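Local coordinates for protein methionine-R-sulfoxide reductase (Neisseria meningitidis, PDB 3MMH) that catalyses the reduction of free methionine-R-sulfoxide to methionine, with the substrate bound in the pocket of a GAF domain, at residues S9-L14 and E45-F50; P20-V25 and A37-V42; L56-T59 and L64-A67; G83-A88 and V130-S135. All blocks are in the same frame, centred on the assembly; numbering follows the deposited sequence.

Contact 1: S9-L14 and E45-F50; sequences SDKAAL and EAFGWF
The first turn of helix 11-27 comes alongside the last turn of helix 32-47, with the CA atoms of Leu14 and Ala46 7.7 Å apart and those of Lys11 and Phe47 at 8.1 Å. Leu14 carries the contact through one methyl. Its CG stands anti to the backbone N (chi1 -173°), which sends CD2 over a face of the Phe47 ring, 4.0 Å from the centroid and 17° off the normal: a CH-pi contact. The same CD2 lies 3.3 Å from Ala46 O and 4.1 Å from Ala46 CB; the small alanine is consistent with this close approach. Trp49 CH2 takes the opposite face of the Phe47 ring, displaced from its centre, while Lys11 O sits at its edge. From its side chain Lys11 offers CG, 4.1 Å from Phe47 CE1, while NZ forms salt bridges with Asp142 and Asp145. Asp10 is the N-cap, its OD2 accepting from Ala13 N at 3.1 Å, and Gly48 leaves the other helix with a positive phi that suits glycine. No hydrogen bond spans the segments, so cohesion here rests on dispersion and CH-pi contact, while Lys11 NZ and Asp10 OD2 find their polar partners outside the apolar contact.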
loop_
_atom_site.group_PDB
_atom_site.type_symbol
_atom_site.label_atom_id
_atom_site.label_comp_id
_atom_site.label_asym_id
_atom_site.label_seq_id
_atom_site.Cartn_x
_atom_site.Cartn_y
_atom_site.Cartn_z
ATOM N N SER A 9 -14.903 -10.512 17.931
ATOM C CA SER A 9 -13.705 -11.064 18.527
ATOM C C SER A 9 -13.323 -12.443 18.040
ATOM O O SER A 9 -12.292 -12.962 18.419
ATOM C CB SER A 9 -13.900 -11.108 20.056
ATOM O OG SER A 9 -15.051 -11.925 20.383
ATOM N N ASP A 10 -14.146 -13.030 17.172
ATOM C CA ASP A 10 -13.904 -14.307 16.532
ATOM C C ASP A 10 -13.639 -14.065 15.071
ATOM O O ASP A 10 -14.300 -13.257 14.409
ATOM C CB ASP A 10 -15.199 -15.157 16.661
ATOM C CG ASP A 10 -15.197 -16.394 15.839
ATOM O OD1 ASP A 10 -14.397 -17.297 16.207
ATOM O OD2 ASP A 10 -15.850 -16.403 14.773
ATOM N N LYS A 11 -12.666 -14.823 14.527
ATOM C CA LYS A 11 -12.241 -14.652 13.159
ATOM C C LYS A 11 -13.370 -14.665 12.161
ATOM O O LYS A 11 -13.517 -13.794 11.303
ATOM C CB LYS A 11 -11.156 -15.705 12.830
ATOM C CG LYS A 11 -10.580 -15.575 11.418
ATOM C CD LYS A 11 -9.948 -16.904 10.903
ATOM C CE LYS A 11 -8.806 -17.411 11.709
ATOM N NZ LYS A 11 -8.250 -18.593 11.042
ATOM N N ALA A 12 -14.177 -15.746 12.163
ATOM C CA ALA A 12 -15.268 -15.893 11.196
ATOM C C ALA A 12 -16.271 -14.737 11.345
ATOM O O ALA A 12 -16.700 -14.159 10.325
ATOM C CB ALA A 12 -15.930 -17.265 11.342
ATOM N N ALA A 13 -16.640 -14.399 12.569
ATOM C CA ALA A 13 -17.566 -13.317 12.781
ATOM C C ALA A 13 -16.985 -12.013 12.236
ATOM O O ALA A 13 -17.714 -11.169 11.726
ATOM C CB ALA A 13 -17.932 -13.209 14.276
ATOM N N LEU A 14 -15.661 -11.798 12.403
ATOM C CA LEU A 14 -15.059 -10.568 11.921
ATOM C C LEU A 14 -15.095 -10.489 10.399
ATOM O O LEU A 14 -15.380 -9.444 9.838
ATOM C CB LEU A 14 -13.641 -10.400 12.490
ATOM C CG LEU A 14 -12.968 -9.054 12.171
ATOM C CD1 LEU A 14 -13.711 -7.891 12.704
ATOM C CD2 LEU A 14 -11.526 -9.072 12.693
ATOM N N GLU A 45 -5.946 -3.519 9.443
ATOM C CA GLU A 45 -6.527 -2.940 10.656
ATOM C C GLU A 45 -7.387 -4.025 11.373
ATOM O O GLU A 45 -7.321 -4.171 12.597
ATOM C CB GLU A 45 -7.364 -1.675 10.378
ATOM C CG GLU A 45 -7.863 -1.077 11.605
ATOM C CD GLU A 45 -8.521 0.269 11.520
ATOM O OE1 GLU A 45 -8.747 0.758 10.444
ATOM O OE2 GLU A 45 -8.840 0.859 12.580
ATOM N N ALA A 46 -8.211 -4.740 10.641
ATOM C CA ALA A 46 -9.159 -5.672 11.210
ATOM C C ALA A 46 -8.433 -6.881 11.807
ATOM O O ALA A 46 -8.716 -7.300 12.931
ATOM C CB ALA A 46 -10.168 -6.125 10.160
ATOM N N PHE A 47 -7.525 -7.477 11.033
ATOM C CA PHE A 47 -6.946 -8.786 11.450
ATOM C C PHE A 47 -5.518 -8.669 12.001
ATOM O O PHE A 47 -5.081 -9.546 12.729
ATOM C CB PHE A 47 -6.929 -9.759 10.252
ATOM C CG PHE A 47 -8.306 -10.176 9.846
ATOM C CD1 PHE A 47 -8.903 -11.238 10.485
ATOM C CD2 PHE A 47 -9.008 -9.530 8.840
ATOM C CE1 PHE A 47 -10.195 -11.663 10.147
ATOM C CE2 PHE A 47 -10.278 -9.931 8.556
ATOM C CZ PHE A 47 -10.856 -10.979 9.189
ATOM N N GLY A 48 -4.800 -7.580 11.701
ATOM C CA GLY A 48 -3.496 -7.404 12.285
ATOM C C GLY A 48 -2.458 -8.355 11.792
ATOM O O GLY A 48 -1.390 -8.511 12.432
ATOM N N TRP A 49 -2.632 -8.995 10.640
ATOM C CA TRP A 49 -1.663 -9.893 10.098
ATOM C C TRP A 49 -0.365 -9.162 9.897
ATOM O O TRP A 49 -0.304 -7.989 9.621
ATOM C CB TRP A 49 -2.152 -10.469 8.755
ATOM C CG TRP A 49 -3.384 -11.304 8.837
ATOM C CD1 TRP A 49 -3.682 -12.232 9.795
ATOM C CD2 TRP A 49 -4.494 -11.255 7.971
ATOM N NE1 TRP A 49 -4.899 -12.815 9.554
ATOM C CE2 TRP A 49 -5.406 -12.253 8.424
ATOM C CE3 TRP A 49 -4.830 -10.547 6.845
ATOM C CZ2 TRP A 49 -6.611 -12.511 7.755
ATOM C CZ3 TRP A 49 -6.026 -10.824 6.202
ATOM C CH2 TRP A 49 -6.928 -11.796 6.646
ATOM N N PHE A 50 0.730 -9.907 9.940
ATOM C CA PHE A 50 2.078 -9.388 9.706
ATOM C C PHE A 50 2.214 -8.705 8.330
ATOM O O PHE A 50 2.855 -7.630 8.241
ATOM C CB PHE A 50 3.066 -10.567 9.773
ATOM C CG PHE A 50 4.490 -10.210 9.567
ATOM C CD1 PHE A 50 5.195 -9.427 10.489
ATOM C CD2 PHE A 50 5.158 -10.698 8.459
ATOM C CE1 PHE A 50 6.528 -9.068 10.272
ATOM C CE2 PHE A 50 6.493 -10.361 8.251
ATOM C CZ PHE A 50 7.152 -9.664 9.216
#

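Contact 2: P20-V25 and A37-V42; sequences PQIESV and ANTAAV
Ile22 meets Val42 and Thr39 because chi1 of -62° aims its two branches at different partners: CG1 stands beside the backbone N and CG2 anti to it, and a chi2 of 174° carries CD1 outward in an extended chain. CG1 then comes within 3.6 Å of Val42 CG1, with Ile22 CD1 following at 3.9 Å from the same methyl; the two side chains lie alongside one another, pointing opposite ways. The Ile22 and Thr39 side chains cross nearly perpendicular, Ile22 CG2 touching Thr39 OG1 at 3.7 Å. That hydroxyl is no polar intruder in the apolar layer, since it is hydrogen-bonded to Asn35 O in its own helix. One turn further along, Val25 CG1 rests on Asn38 CB at 4.2 Å, and the asparagine amide reaches away to Ala74 O of the second subunit. Branched residues suit this seam, having little side-chain freedom to lose. Leu152 of helix 143-165 closes over Ile22 and Thr39. Segments 20-25 and 37-42 run nearly antiparallel (157°), their axes 10.2 Å apart at closest approach; the helices they belong to, 11-27 and 32-47, form a helical hairpin, part of the helical layer that backs the GAF-domain sheet.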
loop_
_atom_site.group_PDB
_atom_site.type_symbol
_atom_site.label_atom_id
_atom_site.label_comp_id
_atom_site.label_asym_id
_atom_site.label_seq_id
_atom_site.Cartn_x
_atom_site.Cartn_y
_atom_site.Cartn_z
ATOM N N PRO A 20 -18.634 -6.864 4.083
ATOM C CA PRO A 20 -19.593 -5.948 3.498
ATOM C C PRO A 20 -19.070 -4.540 3.571
ATOM O O PRO A 20 -19.400 -3.716 2.694
ATOM C CB PRO A 20 -20.847 -6.139 4.370
ATOM C CG PRO A 20 -20.649 -7.512 4.969
ATOM C CD PRO A 20 -19.224 -7.687 5.142
ATOM N N GLN A 21 -18.274 -4.166 4.556
ATOM C CA GLN A 21 -17.689 -2.874 4.635
ATOM C C GLN A 21 -16.656 -2.642 3.544
ATOM O O GLN A 21 -16.651 -1.593 2.914
ATOM C CB GLN A 21 -17.083 -2.634 5.992
ATOM C CG GLN A 21 -18.138 -2.598 7.110
ATOM C CD GLN A 21 -17.578 -2.355 8.475
ATOM O OE1 GLN A 21 -17.143 -1.215 8.757
ATOM N NE2 GLN A 21 -17.490 -3.350 9.274
ATOM N N ILE A 22 -15.823 -3.631 3.288
ATOM C CA ILE A 22 -14.896 -3.555 2.158
ATOM C C ILE A 22 -15.682 -3.386 0.844
ATOM O O ILE A 22 -15.329 -2.563 0.023
ATOM C CB ILE A 22 -13.925 -4.744 2.040
ATOM C CG1 ILE A 22 -13.020 -4.830 3.277
ATOM C CG2 ILE A 22 -13.091 -4.626 0.730
ATOM C CD1 ILE A 22 -12.133 -5.999 3.351
ATOM N N GLU A 23 -16.731 -4.203 0.672
ATOM C CA GLU A 23 -17.500 -4.098 -0.560
ATOM C C GLU A 23 -18.004 -2.660 -0.733
ATOM O O GLU A 23 -17.996 -2.163 -1.886
ATOM C CB GLU A 23 -18.679 -5.101 -0.539
ATOM C CG GLU A 23 -19.345 -5.253 -1.891
ATOM C CD GLU A 23 -20.520 -6.165 -1.900
ATOM O OE1 GLU A 23 -21.221 -6.280 -0.837
ATOM O OE2 GLU A 23 -20.913 -6.647 -2.963
ATOM N N SER A 24 -18.503 -2.047 0.305
ATOM C CA SER A 24 -19.014 -0.678 0.259
ATOM C C SER A 24 -17.929 0.309 -0.102
ATOM O O SER A 24 -18.114 1.204 -0.936
ATOM C CB SER A 24 -19.532 -0.272 1.641
ATOM O OG SER A 24 -19.918 1.109 1.580
ATOM N N VAL A 25 -16.756 0.170 0.544
ATOM C CA VAL A 25 -15.658 1.089 0.326
ATOM C C VAL A 25 -15.178 1.003 -1.143
ATOM O O VAL A 25 -15.025 2.054 -1.791
ATOM C CB VAL A 25 -14.516 0.752 1.298
ATOM C CG1 VAL A 25 -13.239 1.371 0.895
ATOM C CG2 VAL A 25 -14.844 1.104 2.764
ATOM N N ALA A 37 -5.320 -0.776 -2.387
ATOM C CA ALA A 37 -4.673 -0.119 -1.255
ATOM C C ALA A 37 -5.606 -0.022 -0.082
ATOM O O ALA A 37 -5.260 -0.346 1.086
ATOM C CB ALA A 37 -4.106 1.231 -1.674
ATOM N N ASN A 38 -6.853 0.405 -0.297
ATOM C CA ASN A 38 -7.793 0.497 0.823
ATOM C C ASN A 38 -8.197 -0.927 1.314
ATOM O O ASN A 38 -8.419 -1.094 2.518
ATOM C CB ASN A 38 -9.058 1.315 0.485
ATOM C CG ASN A 38 -8.893 2.781 0.819
ATOM O OD1 ASN A 38 -7.959 3.059 1.686
ATOM N ND2 ASN A 38 -9.572 3.651 0.190
ATOM N N THR A 39 -8.280 -1.909 0.438
ATOM C CA THR A 39 -8.589 -3.258 0.898
ATOM C C THR A 39 -7.500 -3.807 1.821
ATOM O O THR A 39 -7.774 -4.356 2.873
ATOM C CB THR A 39 -8.793 -4.222 -0.313
ATOM O OG1 THR A 39 -9.937 -3.740 -1.073
ATOM C CG2 THR A 39 -9.101 -5.620 0.115
ATOM N N ALA A 40 -6.217 -3.600 1.435
ATOM C CA ALA A 40 -5.131 -3.991 2.290
ATOM C C ALA A 40 -5.229 -3.312 3.608
ATOM O O ALA A 40 -4.967 -3.876 4.694
ATOM C CB ALA A 40 -3.773 -3.774 1.632
ATOM N N ALA A 41 -5.545 -2.005 3.614
ATOM C CA ALA A 41 -5.676 -1.278 4.855
ATOM C C ALA A 41 -6.733 -1.801 5.763
ATOM O O ALA A 41 -6.564 -1.846 7.006
ATOM C CB ALA A 41 -5.968 0.223 4.548
ATOM N N VAL A 42 -7.902 -2.140 5.213
ATOM C CA VAL A 42 -8.998 -2.682 6.032
ATOM C C VAL A 42 -8.603 -4.039 6.647
ATOM O O VAL A 42 -8.796 -4.270 7.848
ATOM C CB VAL A 42 -10.305 -2.768 5.295
ATOM C CG1 VAL A 42 -11.371 -3.399 6.182
ATOM C CG2 VAL A 42 -10.789 -1.415 4.871
#

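Contact 3: L56-T59 and L64-A67; sequences LVDT and LVLA
Leu56 and Val65 form the tight part of this contact, a hydrogen-bonded antiparallel pair in which each backbone N donates to the other's carbonyl: Leu56 N to Val65 O at 2.9 Å and Val65 N to Leu56 O at 2.8 Å. Leu64 CA also approaches Leu56 O, at 3.5 Å, as a CA-H...O contact. On the face carrying Leu56 and Val65, Leu56 CD1 lies against Ala67 CB at 3.8 Å, and Trp32 and Leu36 of helix 32-47 cover the leucine further. The neighbouring pair, Val57 and Leu64, is non-hydrogen-bonded and turns to the other face. Leu64 CG stands beside its backbone N (chi1 -74°), which swings CD2 across to Val57 CG2 at 3.7 Å, where Trp89 touches both residues. Asp58 still packs, its CB 3.6 Å from Val65 CG2, but its carboxylate turns away: OD1 accepts from Arg60 N in an Asx turn and OD2 bonds Ser61 OG, so a short acidic side chain suits this end. The contact loosens at Thr59, which is exposed and takes no part. The hairpin is therefore zipped by backbone bonds, lined on both faces by aliphatic side chains, and finished at its wetter end by polar bonds within the turn.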
loop_
_atom_site.group_PDB
_atom_site.type_symbol
_atom_site.label_atom_id
_atom_site.label_comp_id
_atom_site.label_asym_id
_atom_site.label_seq_id
_atom_site.Cartn_x
_atom_site.Cartn_y
_atom_site.Cartn_z
ATOM N N LEU A 56 0.286 -8.357 -8.793
ATOM C CA LEU A 56 -0.481 -8.309 -10.051
ATOM C C LEU A 56 0.338 -8.923 -11.181
ATOM O O LEU A 56 1.561 -8.731 -11.242
ATOM C CB LEU A 56 -0.928 -6.880 -10.408
ATOM C CG LEU A 56 -1.889 -6.262 -9.393
ATOM C CD1 LEU A 56 -2.114 -4.777 -9.735
ATOM C CD2 LEU A 56 -3.188 -7.056 -9.215
ATOM N N VAL A 57 -0.311 -9.660 -12.057
ATOM C CA VAL A 57 0.382 -10.300 -13.160
ATOM C C VAL A 57 0.879 -9.257 -14.182
ATOM O O VAL A 57 0.083 -8.433 -14.643
ATOM C CB VAL A 57 -0.535 -11.351 -13.843
ATOM C CG1 VAL A 57 0.092 -11.833 -15.147
ATOM C CG2 VAL A 57 -0.841 -12.489 -12.891
ATOM N N ASP A 58 2.137 -9.378 -14.558
ATOM C CA ASP A 58 2.780 -8.664 -15.637
ATOM C C ASP A 58 2.940 -9.605 -16.781
ATOM O O ASP A 58 3.815 -10.474 -16.754
ATOM C CB ASP A 58 4.143 -8.125 -15.235
ATOM C CG ASP A 58 4.786 -7.310 -16.307
ATOM O OD1 ASP A 58 4.160 -6.862 -17.252
ATOM O OD2 ASP A 58 6.004 -7.168 -16.209
ATOM N N THR A 59 2.093 -9.481 -17.793
ATOM C CA THR A 59 2.196 -10.349 -18.955
ATOM C C THR A 59 3.470 -10.118 -19.784
ATOM O O THR A 59 3.956 -11.069 -20.445
ATOM C CB THR A 59 0.943 -10.185 -19.807
ATOM O OG1 THR A 59 0.768 -8.796 -20.121
ATOM C CG2 THR A 59 -0.340 -10.652 -19.088
ATOM N N LEU A 64 4.586 -12.037 -11.229
ATOM C CA LEU A 64 3.765 -11.264 -10.313
ATOM C C LEU A 64 4.598 -10.059 -9.860
ATOM O O LEU A 64 5.758 -10.233 -9.470
ATOM C CB LEU A 64 3.380 -12.107 -9.146
ATOM C CG LEU A 64 2.301 -13.186 -9.401
ATOM C CD1 LEU A 64 2.228 -14.206 -8.306
ATOM C CD2 LEU A 64 0.913 -12.512 -9.634
ATOM N N VAL A 65 4.022 -8.865 -9.873
ATOM C CA VAL A 65 4.653 -7.622 -9.511
ATOM C C VAL A 65 3.933 -7.019 -8.289
ATOM O O VAL A 65 2.704 -6.920 -8.260
ATOM C CB VAL A 65 4.551 -6.672 -10.715
ATOM C CG1 VAL A 65 5.184 -5.330 -10.416
ATOM C CG2 VAL A 65 5.309 -7.300 -11.935
ATOM N N LEU A 66 4.674 -6.613 -7.280
ATOM C CA LEU A 66 4.168 -6.098 -6.062
ATOM C C LEU A 66 3.270 -4.919 -6.289
ATOM O O LEU A 66 3.598 -4.004 -7.044
ATOM C CB LEU A 66 5.345 -5.690 -5.157
ATOM C CG LEU A 66 5.036 -5.189 -3.729
ATOM C CD1 LEU A 66 4.329 -6.268 -2.939
ATOM C CD2 LEU A 66 6.433 -4.780 -3.156
ATOM N N ALA A 67 2.124 -4.895 -5.630
ATOM C CA ALA A 67 1.089 -3.877 -5.715
ATOM C C ALA A 67 0.860 -3.348 -4.299
ATOM O O ALA A 67 1.663 -3.612 -3.410
ATOM C CB ALA A 67 -0.098 -4.410 -6.495
#

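Contact 4: G83-A88 and V130-S135; sequences GVCGQA and VLDADS. With SME (methionine sulfoxide), chain C; ACT (acetate ion), chain M.
The carboxylate of Asp132 presents one face to Cys85: SG sits almost squarely above its CG, at 3.9 Å. At the edge of that carboxylate lies the substrate methyl, methionine sulfoxide CE being 3.4 Å from Asp132 OD2. Asp132 reaches this spot because its CG is anti to the backbone N (chi1 179°), standing the group up from strand 126-135. The second flat group, the substrate carboxylate, sits at the N-terminal end of helix 83-91. Its OXT accepts a hydrogen bond from Val84 N at 2.8 Å. Its O accepts another from Cys85 N, also 2.8 Å and nearly straight at 168°; both donors lie to the same side of the carboxylate plane. Gly83 suits its place, having a positive phi and no side chain to collide with the substrate's O atom. Deeper in, Cys85 SG meets Val130 CG2 at 4.0 Å, the compact sulfur packing between helix and sheet. Asp134, modelled in two conformers, brings OD1 3.4 Å from the sulfoxide OE. Glu116 OE1 and Ile107 O also bond the substrate. Backbone N-H groups, probably aided by the helix dipole, thus hold the carboxylate, while the strand sets Asp132 by the methyl and Asp134 by the sulfoxide oxygen.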
loop_
_atom_site.group_PDB
_atom_site.type_symbol
_atom_site.label_atom_id
_atom_site.label_comp_id
_atom_site.label_asym_id
_atom_site.label_seq_id
_atom_site.Cartn_x
_atom_site.Cartn_y
_atom_site.Cartn_z
ATOM N N GLY A 83 7.288 -19.931 -5.475
ATOM C CA GLY A 83 6.715 -19.462 -4.238
ATOM C C GLY A 83 5.272 -19.899 -4.062
ATOM O O GLY A 83 4.665 -20.403 -4.967
ATOM N N VAL A 84 4.726 -19.634 -2.866
ATOM C CA VAL A 84 3.289 -19.862 -2.673
ATOM C C VAL A 84 2.496 -19.024 -3.725
ATOM O O VAL A 84 1.484 -19.472 -4.210
ATOM C CB VAL A 84 2.894 -19.550 -1.232
ATOM C CG1 VAL A 84 1.465 -19.918 -0.953
ATOM C CG2 VAL A 84 3.819 -20.261 -0.223
ATOM N N CYS A 85 2.925 -17.780 -3.933
ATOM C CA CYS A 85 2.206 -16.906 -4.839
ATOM C C CYS A 85 2.197 -17.429 -6.296
ATOM O O CYS A 85 1.162 -17.478 -6.913
ATOM C CB CYS A 85 2.738 -15.519 -4.791
ATOM S SG CYS A 85 2.379 -14.577 -3.274
ATOM N N GLY A 86 3.391 -17.824 -6.768
ATOM C CA GLY A 86 3.463 -18.352 -8.104
ATOM C C GLY A 86 2.803 -19.679 -8.263
ATOM O O GLY A 86 2.308 -20.033 -9.370
ATOM N N GLN A 87 2.803 -20.506 -7.198
ATOM C CA GLN A 87 2.031 -21.741 -7.171
ATOM C C GLN A 87 0.544 -21.541 -7.231
ATOM O O GLN A 87 -0.163 -22.278 -7.961
ATOM C CB GLN A 87 2.333 -22.567 -5.938
ATOM C CG GLN A 87 3.720 -23.133 -5.899
ATOM C CD GLN A 87 4.191 -23.575 -4.523
ATOM O OE1 GLN A 87 3.423 -23.597 -3.559
ATOM N NE2 GLN A 87 5.464 -23.900 -4.447
ATOM N N ALA A 88 0.026 -20.557 -6.508
ATOM C CA ALA A 88 -1.428 -20.293 -6.564
ATOM C C ALA A 88 -1.797 -19.902 -7.969
ATOM O O ALA A 88 -2.847 -20.324 -8.479
ATOM C CB ALA A 88 -1.824 -19.215 -5.564
ATOM N N VAL A 130 -2.844 -11.894 -7.227
ATOM C CA VAL A 130 -3.121 -12.644 -6.025
ATOM C C VAL A 130 -3.241 -11.696 -4.841
ATOM O O VAL A 130 -2.586 -10.641 -4.798
ATOM C CB VAL A 130 -2.101 -13.742 -5.724
ATOM C CG1 VAL A 130 -1.930 -14.758 -6.890
ATOM C CG2 VAL A 130 -0.717 -13.145 -5.341
ATOM N N LEU A 131 -4.048 -12.112 -3.873
ATOM C CA LEU A 131 -4.053 -11.629 -2.497
ATOM C C LEU A 131 -3.156 -12.514 -1.654
ATOM O O LEU A 131 -3.384 -13.717 -1.665
ATOM C CB LEU A 131 -5.469 -11.576 -1.982
ATOM C CG LEU A 131 -5.756 -10.937 -0.624
ATOM C CD1 LEU A 131 -7.284 -10.600 -0.477
ATOM C CD2 LEU A 131 -5.244 -11.690 0.532
ATOM N N ASP A 132 -2.185 -11.942 -1.011
ATOM C CA ASP A 132 -1.293 -12.703 -0.155
ATOM C C ASP A 132 -1.363 -12.135 1.264
ATOM O O ASP A 132 -1.303 -10.922 1.460
ATOM C CB ASP A 132 0.166 -12.558 -0.661
ATOM C CG ASP A 132 1.130 -13.300 0.175
ATOM O OD1 ASP A 132 0.911 -14.442 0.438
ATOM O OD2 ASP A 132 2.203 -12.782 0.467
ATOM N N ALA A 133 -1.444 -13.023 2.238
ATOM C CA ALA A 133 -1.425 -12.654 3.647
ATOM C C ALA A 133 -0.447 -13.579 4.395
ATOM O O ALA A 133 -0.421 -14.779 4.107
ATOM C CB ALA A 133 -2.752 -12.654 4.312
ATOM N N ASP A 134 0.294 -12.969 5.320
ATOM C CA ASP A 134 1.340 -13.678 6.029
ATOM C C ASP A 134 1.241 -13.369 7.526
ATOM O O ASP A 134 0.800 -12.301 7.916
ATOM C CB ASP A 134 2.754 -13.340 5.442
ATOM C CG ASP A 134 2.844 -13.576 3.964
ATOM O OD1 ASP A 134 3.278 -14.673 3.589
ATOM O OD2 ASP A 134 2.455 -12.632 3.210
ATOM N N SER A 135 1.640 -14.328 8.338
ATOM C CA SER A 135 1.605 -14.210 9.803
ATOM C C SER A 135 2.933 -14.688 10.386
ATOM O O SER A 135 3.541 -15.615 9.872
ATOM C CB SER A 135 0.499 -15.065 10.346
ATOM O OG SER A 135 0.467 -14.975 11.778
HETATM N N SME C . 5.798 -15.839 0.614
HETATM C CA SME C . 5.436 -15.482 -0.778
HETATM C CB SME C . 6.191 -14.239 -1.296
HETATM C CG SME C . 5.553 -12.883 -0.952
HETATM S S SME C . 5.893 -12.367 0.682
HETATM O OE SME C . 5.818 -13.307 1.785
HETATM C CE SME C . 4.960 -10.895 0.737
HETATM C C SME C . 5.608 -16.669 -1.684
HETATM O O SME C . 5.250 -16.546 -2.864
HETATM O OXT SME C . 6.080 -17.769 -1.202
HETATM C C ACT M . 0.645 -11.774 12.840
HETATM O O ACT M . 1.898 -11.944 12.732
HETATM O OXT ACT M . -0.224 -12.436 12.203
HETATM C CH3 ACT M . 0.228 -10.802 13.914
#

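How the contacts relate
Contact 1 closes the first loop, which is largely helical, bringing the start of helix 11-27 to the end of helix 32-47. Contact 2 falls within that loop and joins the same two helices nearer their connection. The chain then enters the sheet, where contact 3 closes the short hairpin of strands 51-58 and 63-70. Contact 4, also in series, closes a longer loop from helix 83-91 to strand 126-135, the sheet neighbour of strand 51-58. None of the loops cross. Leu64 CD1 links contact 3 to contact 4 by touching Cys85 O, and Trp49 and Phe50 pack contact 1 against Asp134. Contacts 2 and 3 both touch the second subunit, as does contact 1 through Glu45.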